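PDB 1DVP: hepatocyte growth factor-regulated tyrosine kinase substrate from Drosophila melanogaster, which acts in endosome membrane invagination and multivesicular body formation, binds ubiquitin, and dampens receptor tyrosine kinase signalling by promoting degradation of active receptors. Local coordinates for residues C30-N34 / Q35-T39; N101-Q104 / K105-L109; F6-N9 / L10-T14. All coordinates share one frame; numbering follows the deposited sequence.

Contact 1: C30-N34 / Q35-T39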
# COMPACT_ATOMS: atom_id res chain seq x y z
N CYS A 30 24.74 -1.02 3.38
CA CYS A 30 24.10 -2.25 3.86
C CYS A 30 24.00 -3.29 2.75
O CYS A 30 24.32 -4.45 2.97
CB CYS A 30 22.73 -1.94 4.44
SG CYS A 30 22.87 -0.91 5.89
N ASP A 31 23.53 -2.90 1.57
CA ASP A 31 23.45 -3.84 0.43
C ASP A 31 24.84 -4.40 0.05
O ASP A 31 25.00 -5.61 -0.20
CB ASP A 31 22.83 -3.14 -0.79
CG ASP A 31 21.29 -3.02 -0.67
OD1 ASP A 31 20.69 -3.82 0.09
OD2 ASP A 31 20.72 -2.14 -1.34
N GLU A 32 25.86 -3.52 -0.02
CA GLU A 32 27.21 -3.98 -0.39
C GLU A 32 27.70 -5.06 0.58
O GLU A 32 28.33 -6.01 0.14
CB GLU A 32 28.24 -2.82 -0.44
CG GLU A 32 27.83 -1.74 -1.44
CD GLU A 32 28.71 -0.47 -1.50
OE1 GLU A 32 28.79 0.32 -0.52
OE2 GLU A 32 29.30 -0.25 -2.58
N ILE A 33 27.37 -4.96 1.86
CA ILE A 33 27.80 -5.98 2.81
C ILE A 33 26.98 -7.26 2.62
O ILE A 33 27.52 -8.39 2.54
CB ILE A 33 27.67 -5.48 4.26
CG1 ILE A 33 28.60 -4.28 4.48
CG2 ILE A 33 27.96 -6.60 5.24
CD1 ILE A 33 28.51 -3.67 5.94
N ASN A 34 25.67 -7.08 2.53
CA ASN A 34 24.74 -8.18 2.35
C ASN A 34 25.06 -8.96 1.07
O ASN A 34 24.98 -10.18 1.06
CB ASN A 34 23.31 -7.64 2.33
CG ASN A 34 22.80 -7.19 3.73
OD1 ASN A 34 21.86 -6.42 3.82
ND2 ASN A 34 23.43 -7.68 4.80
N GLN A 35 25.46 -8.26 0.00
CA GLN A 35 25.77 -8.94 -1.25
C GLN A 35 27.23 -9.42 -1.40
O GLN A 35 27.62 -9.92 -2.44
CB GLN A 35 25.37 -8.04 -2.44
CG GLN A 35 23.85 -7.94 -2.60
CD GLN A 35 23.39 -7.00 -3.73
OE1 GLN A 35 23.79 -5.82 -3.78
NE2 GLN A 35 22.53 -7.52 -4.64
N LYS A 36 28.02 -9.27 -0.34
CA LYS A 36 29.43 -9.67 -0.31
C LYS A 36 30.39 -8.82 -1.17
O LYS A 36 31.44 -9.31 -1.61
CB LYS A 36 29.58 -11.14 -0.72
CG LYS A 36 28.55 -12.09 -0.13
CD LYS A 36 28.79 -12.38 1.32
CE LYS A 36 28.25 -13.77 1.70
NZ LYS A 36 26.76 -13.84 1.79
N ASP A 37 30.04 -7.58 -1.45
CA ASP A 37 30.96 -6.73 -2.21
C ASP A 37 32.12 -6.40 -1.27
O ASP A 37 33.26 -6.20 -1.68
CB ASP A 37 30.30 -5.43 -2.64
CG ASP A 37 29.39 -5.58 -3.82
OD1 ASP A 37 29.33 -6.69 -4.41
OD2 ASP A 37 28.74 -4.57 -4.18
N VAL A 38 31.81 -6.33 0.01
CA VAL A 38 32.79 -6.00 1.02
C VAL A 38 32.53 -6.86 2.25
O VAL A 38 31.38 -7.13 2.60
CB VAL A 38 32.71 -4.47 1.38
CG1 VAL A 38 31.39 -4.15 2.12
CG2 VAL A 38 33.92 -4.06 2.22
N THR A 39 33.61 -7.31 2.89
CA THR A 39 33.47 -8.14 4.08
C THR A 39 33.09 -7.34 5.32
O THR A 39 33.32 -6.14 5.41
CB THR A 39 34.78 -8.93 4.42
OG1 THR A 39 35.70 -8.07 5.10
CG2 THR A 39 35.42 -9.49 3.14
O HOH W 1 30.15 -2.37 -3.98
O HOH W 2 29.90 -9.04 3.47

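Contact 2: N101-Q104 / K105-L109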
# COMPACT_ATOMS: atom_id res chain seq x y z
N ASN A 101 28.27 14.64 22.03
CA ASN A 101 27.26 14.13 21.09
C ASN A 101 27.65 12.71 20.66
O ASN A 101 26.80 11.84 20.46
CB ASN A 101 27.16 15.05 19.86
CG ASN A 101 28.34 14.89 18.92
OD1 ASN A 101 29.50 14.89 19.36
ND2 ASN A 101 28.07 14.75 17.62
N VAL A 102 28.96 12.50 20.51
CA VAL A 102 29.50 11.21 20.12
C VAL A 102 29.34 10.20 21.26
O VAL A 102 28.96 9.04 21.03
CB VAL A 102 31.00 11.31 19.78
CG1 VAL A 102 31.51 9.95 19.36
CG2 VAL A 102 31.22 12.33 18.68
N ARG A 103 29.66 10.64 22.48
CA ARG A 103 29.56 9.80 23.67
C ARG A 103 28.11 9.37 23.97
O ARG A 103 27.87 8.21 24.36
CB ARG A 103 30.16 10.53 24.88
CG ARG A 103 29.70 9.95 26.20
CD ARG A 103 30.34 10.68 27.38
NE ARG A 103 31.78 10.81 27.19
CZ ARG A 103 32.40 11.92 26.79
NH1 ARG A 103 31.71 13.03 26.56
NH2 ARG A 103 33.71 11.90 26.61
N GLN A 104 27.18 10.30 23.80
CA GLN A 104 25.76 10.04 24.02
C GLN A 104 25.23 9.01 23.02
O GLN A 104 24.48 8.10 23.39
CB GLN A 104 24.94 11.33 23.89
CG GLN A 104 24.97 12.22 25.13
CD GLN A 104 25.01 11.40 26.41
OE1 GLN A 104 26.07 11.14 26.93
NE2 GLN A 104 23.85 10.97 26.90
N LYS A 105 25.64 9.15 21.77
CA LYS A 105 25.17 8.23 20.74
C LYS A 105 25.69 6.83 21.00
O LYS A 105 24.98 5.85 20.80
CB LYS A 105 25.59 8.72 19.35
CG LYS A 105 25.11 7.84 18.19
CD LYS A 105 23.58 7.76 18.10
CE LYS A 105 23.16 6.72 17.04
NZ LYS A 105 21.69 6.72 16.79
N MET A 106 26.93 6.73 21.46
CA MET A 106 27.52 5.42 21.73
C MET A 106 26.83 4.75 22.92
O MET A 106 26.62 3.53 22.93
CB MET A 106 29.02 5.54 21.99
CG MET A 106 29.77 4.22 22.05
SD MET A 106 29.83 3.27 20.46
CE MET A 106 28.50 2.16 20.74
N LEU A 107 26.50 5.55 23.93
CA LEU A 107 25.85 5.06 25.13
C LEU A 107 24.48 4.51 24.75
O LEU A 107 24.08 3.45 25.22
CB LEU A 107 25.71 6.19 26.16
CG LEU A 107 26.56 6.05 27.46
CD1 LEU A 107 27.68 5.01 27.30
CD2 LEU A 107 27.12 7.42 27.85
N GLU A 108 23.77 5.24 23.91
CA GLU A 108 22.47 4.80 23.41
C GLU A 108 22.58 3.45 22.65
O GLU A 108 21.79 2.55 22.88
CB GLU A 108 21.89 5.89 22.49
CG GLU A 108 20.67 5.50 21.63
CD GLU A 108 20.56 6.39 20.36
OE1 GLU A 108 20.61 5.85 19.24
OE2 GLU A 108 20.46 7.63 20.51
N LEU A 109 23.57 3.33 21.76
CA LEU A 109 23.76 2.12 20.96
C LEU A 109 24.07 0.92 21.85
O LEU A 109 23.50 -0.16 21.68
CB LEU A 109 24.87 2.31 19.91
CG LEU A 109 24.60 3.38 18.81
CD1 LEU A 109 25.75 3.42 17.84
CD2 LEU A 109 23.32 3.08 18.05

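Contact 3: F6-N9 / L10-T14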
# COMPACT_ATOMS: atom_id res chain seq x y z
N PHE A 6 32.32 0.96 -1.84
CA PHE A 6 32.03 1.04 -0.42
C PHE A 6 32.68 2.29 0.23
O PHE A 6 32.01 3.06 0.91
CB PHE A 6 32.50 -0.22 0.30
CG PHE A 6 32.56 -0.09 1.79
CD1 PHE A 6 31.39 -0.04 2.55
CD2 PHE A 6 33.79 0.03 2.45
CE1 PHE A 6 31.45 0.14 3.93
CE2 PHE A 6 33.86 0.21 3.83
CZ PHE A 6 32.69 0.27 4.58
N CYS A 7 33.99 2.47 0.03
CA CYS A 7 34.68 3.59 0.62
C CYS A 7 34.11 4.94 0.16
O CYS A 7 34.00 5.87 0.95
CB CYS A 7 36.20 3.49 0.39
SG CYS A 7 36.98 2.36 1.61
N LYS A 8 33.70 5.04 -1.09
CA LYS A 8 33.12 6.30 -1.54
C LYS A 8 31.77 6.53 -0.84
O LYS A 8 31.40 7.66 -0.53
CB LYS A 8 32.94 6.30 -3.06
CG LYS A 8 32.09 7.47 -3.60
CD LYS A 8 32.94 8.53 -4.33
CE LYS A 8 32.18 9.84 -4.55
NZ LYS A 8 30.82 9.59 -5.10
N ASN A 9 31.02 5.45 -0.62
CA ASN A 9 29.73 5.60 0.04
C ASN A 9 29.96 5.97 1.52
O ASN A 9 29.22 6.76 2.06
CB ASN A 9 28.89 4.31 -0.10
CG ASN A 9 28.45 4.02 -1.55
OD1 ASN A 9 28.08 4.91 -2.31
ND2 ASN A 9 28.49 2.74 -1.92
N LEU A 10 30.97 5.41 2.16
CA LEU A 10 31.23 5.73 3.57
C LEU A 10 31.69 7.21 3.68
O LEU A 10 31.26 7.94 4.59
CB LEU A 10 32.26 4.77 4.17
CG LEU A 10 32.55 4.83 5.67
CD1 LEU A 10 31.28 4.43 6.53
CD2 LEU A 10 33.70 3.89 5.98
N GLU A 11 32.57 7.63 2.77
CA GLU A 11 33.00 9.03 2.76
C GLU A 11 31.74 9.91 2.68
O GLU A 11 31.55 10.80 3.49
CB GLU A 11 33.88 9.34 1.54
CG GLU A 11 35.26 8.81 1.62
CD GLU A 11 36.14 9.55 2.60
OE1 GLU A 11 37.31 9.13 2.75
OE2 GLU A 11 35.68 10.53 3.22
N ASN A 12 30.90 9.63 1.69
CA ASN A 12 29.65 10.37 1.51
C ASN A 12 28.81 10.39 2.78
O ASN A 12 28.42 11.44 3.24
CB ASN A 12 28.80 9.76 0.40
CG ASN A 12 29.28 10.13 -1.01
OD1 ASN A 12 30.05 11.06 -1.19
ND2 ASN A 12 28.79 9.41 -2.01
N ALA A 13 28.54 9.21 3.33
CA ALA A 13 27.72 9.07 4.54
C ALA A 13 28.30 9.71 5.83
O ALA A 13 27.56 10.09 6.76
CB ALA A 13 27.43 7.60 4.76
N THR A 14 29.63 9.82 5.92
CA THR A 14 30.20 10.41 7.14
C THR A 14 30.75 11.83 6.92
O THR A 14 31.41 12.39 7.79
CB THR A 14 31.34 9.58 7.67
OG1 THR A 14 32.34 9.46 6.64
CG2 THR A 14 30.85 8.22 8.12
O HOH W 3 27.16 7.43 -2.34

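Contact 1: C30-N34 / Q35-T39
Glu-32 and Asp-37 meet where helix 23-34 of the VHS domain ends and the chain turns off toward helix 40-51. Their CB atoms lie 4.0 Å apart, the two side chains cross at about a right angle, and the carboxylate planes are 76° apart. The charged oxygens stay separated, Glu-32 OE2 lying 4.6 Å from Asp-37 OD2, and a water fills the role of mediator by donating to both. Glu-32 is held outside as well, OE1 by Asn-9 ND2 and OE2 by Ser-5 OG, both of helix 5-14.

The turn is a Schellman motif. Lys-36 takes positive phi (70°), which lets Asp-37 N bond to Glu-32 O (2.8 Å) and Lys-36 N to Ile-33 O (3.1 Å). Val-38 N adds a weak bond to Glu-32 O.

Val-38, which also packs on Phe-6 of helix 5-14, has CG1 between its own backbone N and carbonyl carbon (chi1 68°), the placement that presses it against Ile-33 CG1 at 3.7 Å. A second water donates to the carbonyl oxygens of both residues. Gln-35 runs extended beyond CG, its CB 3.3 Å from Asp-31 O, while the Asp-31 carboxylate turns to the backbone N atoms of Phe-173 and Thr-174 of the second subunit.

The shared water bridges the two acids, and Asn-9 and Ser-5 add two donors to Glu-32; together these would probably favour the charged form of Glu-32 and offset the nearness of Asp-37.

Contact 2: N101-Q104 / K105-L109
Arg-103 and Leu-107 lie side by side on successive turns of helix 100-116, an alpha-helix in the all-helical superhelix of the VHS domain. The apolar part of their contact is Arg-103 CG against Leu-107 CD2, 4.0 Å apart, the two side chains pointing the same way. With CG opposite its backbone N (chi1 161°), Arg-103 runs straight to CD before bending at chi3. Leu-107 has an unusual first torsion, away from the staggered positions, and also packs on Leu-94 of helix 84-96 and on Phe-140. Met-106, on a neighbouring face, bends toward Phe-90 and Leu-94, and Val-102 reaches Phe-93 of that same helix.

The backbone contributes regular i to i+4 bonds. Lys-105 N reaches Asn-101 O at 3.2 Å, Met-106 N reaches Val-102 O at 3.1 Å, and Leu-107 N and Glu-108 N bond to Arg-103 O and Gln-104 O in the same way.

Charges account for the rest. The guanidinium of Arg-103 is turned off this stretch: NH1 forms a salt bridge with Glu-100, while NE and NH2 make weak bonds to the carbonyls of Leu-94 and Thr-97, so it lies against the last residues of helix 84-96 and the loop after it. Lys-105 heads for helix 56-72, where Glu-67 OE1 takes its NZ in a salt bridge. Its bend at chi2 (62°) turns the chain obliquely toward the C-terminal end of the helix, bringing the ammonium within reach of a second acid one turn on. There Lys-105 NZ meets Glu-108 OE1 at 2.8 Å, on the syn side of the carboxylate and 24° out of its plane.

Contact 3: F6-N9 / L10-T14
Phe-6 and Leu-10 form the tight side of helix 5-14, the first helix of the VHS domain. Both carry CG opposite the backbone N (chi1 165° and -173°), and this shared choice lays the side chains next to each other with the ring atom Phe-6 CZ 4.0 Å from Leu-10 CD2. The methyl meets the ring obliquely. Helices of the superhelix close over this face: Phe-6 packs on Ile-29, Ala-43 and Ala-46, Leu-10 on Ala-46 and Val-65, and Ala-13 on Val-65. At the far end Thr-14 folds its hydroxyl back, OG1 donating to Leu-10 O at 2.8 Å, a carbonyl that also receives Thr-14 N.

The other side is looser and wetter. Lys-8 bends at chi2 and crosses Asn-12 obliquely, leaving its NZ 3.7 Å from Asn-12 ND2; both are donors, so the pair makes no bond. Asn-12 CG leans back over the preceding turn and rests 3.3 Å from Lys-8 O, but the backbone N of Asn-12, not its amide, bonds that oxygen (3.0 Å). Its ND2 donates to a water at 2.6 Å, and the same water donates to Asn-9 OD1 at 2.7 Å. With a leucine in place of Asn-12, the water would probably lose this donor and Asn-9 OD1 would be left with a less firmly held partner. Glu-11 turns off to a salt bridge with Lys-50 of helix 40-51.

The Asn-9 amide is thus used at both ends, OD1 by the water and ND2 by Glu-32, which should fix its rotation and place its N-H group to serve an acid of the next helix.

Along the chain contact 3 comes first, then contact 1, then contact 2, all within the VHS domain and away from the zinc sites of the FYVE finger. Contacts 1 and 3 are neighbours, with centres about 14 Å apart: helices 5-14 and 23-34 follow one another and touch through Glu-32 with Asn-9 and Phe-6, and the loop after helix 23-34 adds Val-38 against Phe-6. Contact 2 stands apart on helix 100-116, its centre about 26 Å from that of contact 1 and 21 Å from that of contact 3, without touching either. Helix 56-72 has side chains against all three, so early and late helices of the superhelix share it.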